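Local atomic coordinates of alpha-glucosidase (Pseudoalteromonas sp. K8, PDB entry 5HQA), a protein that hydrolyses alpha-glucosides as a calcium-bound, chloride-activated enzyme of glycoside hydrolase family 97. Residues 141-146 and 179-184; 478-483 and 566-571. All blocks are in the same frame, centred on the assembly; numbering follows the deposited sequence.

Interaction 1 (141-146 and 179-184); sequences TAWWIP and GVHISI
Trp143 and His181 meet through one point of each ring, with CH2 at the far end of the indole 4.1 Å from NE2 of the imidazole. The aromatic geometry is that of neighbours rather than of a stack: the planes are nearly parallel, 13° apart, but slid so far that the rings barely overlap, and the centroids of the six-membered Trp143 ring and the His181 ring lie 6.0 Å apart. The contact is therefore small and mostly van der Waals. Within its own strand the indole of Trp143 has Thr141 CG2, two residues back, 3.9 Å above one face, offset toward its rim. One polar contact holds the imidazole, a hydrogen bond within its own segment. His181 CG lies anti to its carbonyl carbon (chi1 -73°), which brings ND1 back toward the residues before the strand, where it donates to Gly179 O at 2.9 Å; the bond is bent, 135° at the hydrogen, and reaches the carbonyl from above its plane. It limits the ring's rotation and leaves NE2 on the side of Trp143, which it meets obliquely. In the nine-stranded antiparallel sheet of the N-terminal domain, strand 172-175 runs between 141-144 and 181-187, so the two rings approach each other across this middle strand. Beyond them, His181 rests on Ala237 and Leu240 of helix 237-241, and Trp143 on Val564 in the loop before the magnesium site.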
loop_
_atom_site.group_PDB
_atom_site.type_symbol
_atom_site.label_atom_id
_atom_site.label_comp_id
_atom_site.label_asym_id
_atom_site.label_seq_id
_atom_site.Cartn_x
_atom_site.Cartn_y
_atom_site.Cartn_z
ATOM N N THR A 141 20.127 10.338 -5.326
ATOM C CA THR A 141 20.033 8.881 -5.300
ATOM C C THR A 141 18.570 8.489 -5.188
ATOM O O THR A 141 17.845 9.042 -4.357
ATOM C CB THR A 141 20.801 8.298 -4.111
ATOM O OG1 THR A 141 22.185 8.660 -4.200
ATOM C CG2 THR A 141 20.659 6.775 -4.059
ATOM N N ALA A 142 18.147 7.514 -5.994
ATOM C CA ALA A 142 16.755 7.087 -6.038
ATOM C C ALA A 142 16.625 5.592 -5.749
ATOM O O ALA A 142 17.520 4.798 -6.060
ATOM C CB ALA A 142 16.124 7.401 -7.405
ATOM N N TRP A 143 15.482 5.216 -5.165
ATOM C CA TRP A 143 15.139 3.822 -4.894
ATOM C C TRP A 143 13.784 3.562 -5.536
ATOM O O TRP A 143 12.774 4.089 -5.065
ATOM C CB TRP A 143 15.088 3.557 -3.391
ATOM C CG TRP A 143 16.325 3.991 -2.651
ATOM C CD1 TRP A 143 17.461 3.265 -2.467
ATOM C CD2 TRP A 143 16.539 5.248 -1.980
ATOM N NE1 TRP A 143 18.367 3.985 -1.721
ATOM C CE2 TRP A 143 17.823 5.202 -1.407
ATOM C CE3 TRP A 143 15.759 6.396 -1.795
ATOM C CZ2 TRP A 143 18.352 6.264 -0.670
ATOM C CZ3 TRP A 143 16.282 7.444 -1.061
ATOM C CH2 TRP A 143 17.567 7.370 -0.509
ATOM N N TRP A 144 13.741 2.757 -6.601
ATOM C CA TRP A 144 12.565 2.801 -7.468
ATOM C C TRP A 144 12.293 1.450 -8.126
ATOM O O TRP A 144 13.176 0.591 -8.225
ATOM C CB TRP A 144 12.746 3.876 -8.551
ATOM C CG TRP A 144 14.007 3.694 -9.360
ATOM C CD1 TRP A 144 15.256 4.169 -9.057
ATOM C CD2 TRP A 144 14.136 2.996 -10.608
ATOM N NE1 TRP A 144 16.152 3.812 -10.042
ATOM C CE2 TRP A 144 15.490 3.095 -11.005
ATOM C CE3 TRP A 144 13.240 2.297 -11.427
ATOM C CZ2 TRP A 144 15.968 2.521 -12.189
ATOM C CZ3 TRP A 144 13.713 1.727 -12.604
ATOM C CH2 TRP A 144 15.064 1.844 -12.975
ATOM N N ILE A 145 11.053 1.283 -8.593
ATOM C CA ILE A 145 10.694 0.146 -9.444
ATOM C C ILE A 145 10.251 0.656 -10.810
ATOM O O ILE A 145 9.675 1.752 -10.921
ATOM C CB ILE A 145 9.603 -0.742 -8.817
ATOM C CG1 ILE A 145 8.349 0.077 -8.458
ATOM C CG2 ILE A 145 10.164 -1.531 -7.619
ATOM C CD1 ILE A 145 7.055 -0.755 -8.450
ATOM N N PRO A 146 10.492 -0.104 -11.871
ATOM C CA PRO A 146 10.107 0.354 -13.207
ATOM C C PRO A 146 8.602 0.305 -13.386
ATOM O O PRO A 146 7.909 -0.544 -12.818
ATOM C CB PRO A 146 10.800 -0.651 -14.132
ATOM C CG PRO A 146 10.802 -1.932 -13.298
ATOM C CD PRO A 146 11.105 -1.449 -11.895
ATOM N N GLY A 179 20.935 15.448 1.565
ATOM C CA GLY A 179 20.278 14.507 2.447
ATOM C C GLY A 179 18.785 14.718 2.594
ATOM O O GLY A 179 18.140 13.976 3.347
ATOM N N VAL A 180 18.214 15.703 1.900
ATOM C CA VAL A 180 16.771 15.897 1.913
ATOM C C VAL A 180 16.106 14.745 1.177
ATOM O O VAL A 180 16.471 14.430 0.036
ATOM C CB VAL A 180 16.408 17.241 1.267
ATOM C CG1 VAL A 180 14.886 17.404 1.189
ATOM C CG2 VAL A 180 17.067 18.382 2.032
ATOM N N HIS A 181 15.129 14.109 1.820
ATOM C CA HIS A 181 14.378 13.027 1.197
ATOM C C HIS A 181 13.089 13.556 0.597
ATOM O O HIS A 181 12.400 14.380 1.205
ATOM C CB HIS A 181 14.060 11.922 2.198
ATOM C CG HIS A 181 15.250 11.091 2.562
ATOM N ND1 HIS A 181 16.376 11.630 3.149
ATOM C CD2 HIS A 181 15.499 9.769 2.403
ATOM C CE1 HIS A 181 17.264 10.668 3.353
ATOM N NE2 HIS A 181 16.754 9.530 2.913
ATOM N N ILE A 182 12.759 13.061 -0.591
ATOM C CA ILE A 182 11.586 13.507 -1.329
ATOM C C ILE A 182 10.884 12.275 -1.878
ATOM O O ILE A 182 11.538 11.310 -2.288
ATOM C CB ILE A 182 11.977 14.479 -2.464
ATOM C CG1 ILE A 182 12.667 15.713 -1.879
ATOM C CG2 ILE A 182 10.753 14.866 -3.301
ATOM C CD1 ILE A 182 13.184 16.686 -2.918
ATOM N N SER A 183 9.554 12.298 -1.883
ATOM C CA SER A 183 8.802 11.205 -2.484
ATOM C C SER A 183 7.614 11.773 -3.237
ATOM O O SER A 183 6.860 12.583 -2.685
ATOM C CB SER A 183 8.330 10.208 -1.424
ATOM O OG SER A 183 7.801 9.045 -2.044
ATOM N N ILE A 184 7.441 11.336 -4.482
ATOM C CA ILE A 184 6.367 11.803 -5.352
ATOM C C ILE A 184 5.318 10.703 -5.457
ATOM O O ILE A 184 5.657 9.532 -5.667
ATOM C CB ILE A 184 6.913 12.190 -6.738
ATOM C CG1 ILE A 184 7.962 13.296 -6.584
ATOM C CG2 ILE A 184 5.775 12.639 -7.678
ATOM C CD1 ILE A 184 8.730 13.568 -7.851
#

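Interaction 2 (478-483 and 566-571); sequences LAFTRM and DFIVFA. With MG (magnesium ion), chain F.
The Phe480 ring turns its edge to strand 567-574: Phe567 O lies near the ring plane, 3.6 Å from Phe480 CE2, while Ile568 CD1 comes in obliquely, 3.5 Å from Phe480 CZ. Elsewhere the ring touches Ala237 and Val241 of helix 237-241, and Val564. The contact sets a type I beta turn, Leu478 to Thr481, following a helix of the TIM-barrel domain, against the start of a strand in the C-terminal beta domain, at a classic beta bulge in which Asp566 and Phe567 both face Ala563. Phe480 and Ile568 slide past one another in opposite directions, and Ala479 fills in beside them, its CB 3.9 Å from both CG2 and CD1 of Ile568. With CG1 anti to the backbone N (chi1 179°), Ile568 extends CD1 between Ala479 CB and the Phe480 ring. This buried, largely apolar contact is part of the join between the two domains. Leu478 O closes the turn by accepting from Thr481 N at 3.1 Å, and also accepts from Met483 N, beyond the turn, at 2.8 Å; the two come from opposite faces of its plane. At the bulge, Asp566 turns its carboxylate to a magnesium ion, whose six ligands are three waters, Gly565 O, Asp592 OD2 and Asp566 OD1, the last at 2.1 Å.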
loop_
_atom_site.group_PDB
_atom_site.type_symbol
_atom_site.label_atom_id
_atom_site.label_comp_id
_atom_site.label_asym_id
_atom_site.label_seq_id
_atom_site.Cartn_x
_atom_site.Cartn_y
_atom_site.Cartn_z
ATOM N N LEU A 478 10.665 -1.338 0.991
ATOM C CA LEU A 478 9.217 -1.151 1.048
ATOM C C LEU A 478 8.831 -0.042 2.008
ATOM O O LEU A 478 7.946 0.770 1.711
ATOM C CB LEU A 478 8.524 -2.452 1.478
ATOM C CG LEU A 478 8.519 -3.624 0.490
ATOM C CD1 LEU A 478 7.855 -4.847 1.145
ATOM C CD2 LEU A 478 7.808 -3.251 -0.810
ATOM N N ALA A 479 9.487 0.005 3.170
ATOM C CA ALA A 479 9.071 0.918 4.231
ATOM C C ALA A 479 9.123 2.379 3.801
ATOM O O ALA A 479 8.395 3.205 4.360
ATOM C CB ALA A 479 9.939 0.717 5.474
ATOM N N PHE A 480 9.973 2.725 2.833
ATOM C CA PHE A 480 10.126 4.114 2.411
ATOM C C PHE A 480 9.658 4.335 0.979
ATOM O O PHE A 480 9.891 5.409 0.404
ATOM C CB PHE A 480 11.583 4.564 2.567
ATOM C CG PHE A 480 12.104 4.454 3.975
ATOM C CD1 PHE A 480 11.906 5.487 4.884
ATOM C CD2 PHE A 480 12.796 3.318 4.390
ATOM C CE1 PHE A 480 12.376 5.389 6.181
ATOM C CE2 PHE A 480 13.277 3.207 5.689
ATOM C CZ PHE A 480 13.073 4.246 6.587
ATOM N N THR A 481 9.007 3.343 0.388
ATOM C CA THR A 481 8.485 3.486 -0.957
ATOM C C THR A 481 7.029 3.038 -0.959
ATOM O O THR A 481 6.129 3.837 -0.682
ATOM C CB THR A 481 9.343 2.677 -1.943
ATOM O OG1 THR A 481 9.402 1.305 -1.523
ATOM C CG2 THR A 481 10.773 3.235 -2.012
ATOM N N ARG A 482 6.799 1.748 -1.233
ATOM C CA ARG A 482 5.445 1.195 -1.267
ATOM C C ARG A 482 4.636 1.549 -0.018
ATOM O O ARG A 482 3.451 1.893 -0.115
ATOM C CB ARG A 482 5.526 -0.325 -1.440
ATOM C CG ARG A 482 4.242 -1.066 -1.099
ATOM C CD ARG A 482 3.105 -0.759 -2.083
ATOM N NE ARG A 482 1.910 -1.517 -1.707
ATOM C CZ ARG A 482 1.085 -1.175 -0.720
ATOM N NH1 ARG A 482 0.036 -1.940 -0.435
ATOM N NH2 ARG A 482 1.303 -0.062 -0.023
ATOM N N MET A 483 5.250 1.473 1.169
ATOM C CA MET A 483 4.468 1.680 2.388
ATOM C C MET A 483 4.076 3.141 2.590
ATOM O O MET A 483 3.185 3.418 3.402
ATOM C CB MET A 483 5.221 1.162 3.617
ATOM C CG MET A 483 5.491 -0.345 3.594
ATOM S SD MET A 483 4.062 -1.381 3.161
ATOM C CE MET A 483 2.999 -1.108 4.577
ATOM N N ASP A 566 18.204 0.274 4.151
ATOM C CA ASP A 566 19.111 -0.174 5.201
ATOM C C ASP A 566 18.378 -0.667 6.437
ATOM O O ASP A 566 18.618 -1.799 6.870
ATOM C CB ASP A 566 20.088 0.950 5.589
ATOM C CG ASP A 566 21.114 1.232 4.507
ATOM O OD1 ASP A 566 21.247 0.408 3.565
ATOM O OD2 ASP A 566 21.795 2.279 4.604
ATOM N N PHE A 567 17.493 0.137 7.029
ATOM C CA PHE A 567 16.790 -0.326 8.227
ATOM C C PHE A 567 15.622 0.594 8.529
ATOM O O PHE A 567 15.536 1.709 8.009
ATOM C CB PHE A 567 17.720 -0.398 9.450
ATOM C CG PHE A 567 18.083 0.947 10.035
ATOM C CD1 PHE A 567 19.053 1.748 9.432
ATOM C CD2 PHE A 567 17.478 1.398 11.209
ATOM C CE1 PHE A 567 19.408 2.988 9.982
ATOM C CE2 PHE A 567 17.822 2.629 11.766
ATOM C CZ PHE A 567 18.787 3.429 11.151
ATOM N N ILE A 568 14.727 0.117 9.397
ATOM C CA ILE A 568 13.646 0.945 9.925
ATOM C C ILE A 568 13.260 0.411 11.300
ATOM O O ILE A 568 13.319 -0.796 11.554
ATOM C CB ILE A 568 12.418 0.999 8.977
ATOM C CG1 ILE A 568 11.312 1.866 9.600
ATOM C CG2 ILE A 568 11.910 -0.397 8.672
ATOM C CD1 ILE A 568 10.627 2.794 8.675
ATOM N N VAL A 569 12.880 1.331 12.193
ATOM C CA VAL A 569 12.386 1.023 13.533
ATOM C C VAL A 569 11.045 1.719 13.712
ATOM O O VAL A 569 10.960 2.947 13.582
ATOM C CB VAL A 569 13.361 1.479 14.630
ATOM C CG1 VAL A 569 12.842 1.048 16.007
ATOM C CG2 VAL A 569 14.755 0.925 14.372
ATOM N N PHE A 570 10.003 0.945 14.032
ATOM C CA PHE A 570 8.664 1.467 14.285
ATOM C C PHE A 570 8.283 1.208 15.731
ATOM O O PHE A 570 8.564 0.133 16.264
ATOM C CB PHE A 570 7.621 0.789 13.394
ATOM C CG PHE A 570 7.084 1.652 12.287
ATOM C CD1 PHE A 570 6.143 2.635 12.553
ATOM C CD2 PHE A 570 7.474 1.435 10.974
ATOM C CE1 PHE A 570 5.619 3.422 11.522
ATOM C CE2 PHE A 570 6.954 2.208 9.943
ATOM C CZ PHE A 570 6.023 3.194 10.222
ATOM N N ALA A 571 7.647 2.194 16.363
ATOM C CA ALA A 571 6.933 2.002 17.619
ATOM C C ALA A 571 5.470 2.378 17.399
ATOM O O ALA A 571 5.178 3.411 16.783
ATOM C CB ALA A 571 7.547 2.844 18.741
HETATM MG MG MG F . 21.049 -1.316 2.430
HETATM O O HOH W 1 20.893 -2.872 1.137
HETATM O O HOH W 2 23.119 -1.569 2.332
HETATM O O HOH W 3 21.101 -0.063 0.774
#

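In the fold
Interaction 1 closes along the chain before interaction 2 opens, yet their centres are about 13 Å apart and they touch, Trp143 O lying 3.7 Å from Thr481 CG2. Interaction 1 belongs to the sheet of the N-terminal domain; interaction 2 joins the barrel domain to the C-terminal beta domain, so together they mark where all three meet. Thr173 on strand 172-175 links them through OG1, which bonds to both Ser183 OG and Phe480 O; both also share helix 237-241 and Val564 as neighbours. The magnesium ion, about 7 Å from the Trp143 side chain, thus sits beside this three-domain junction.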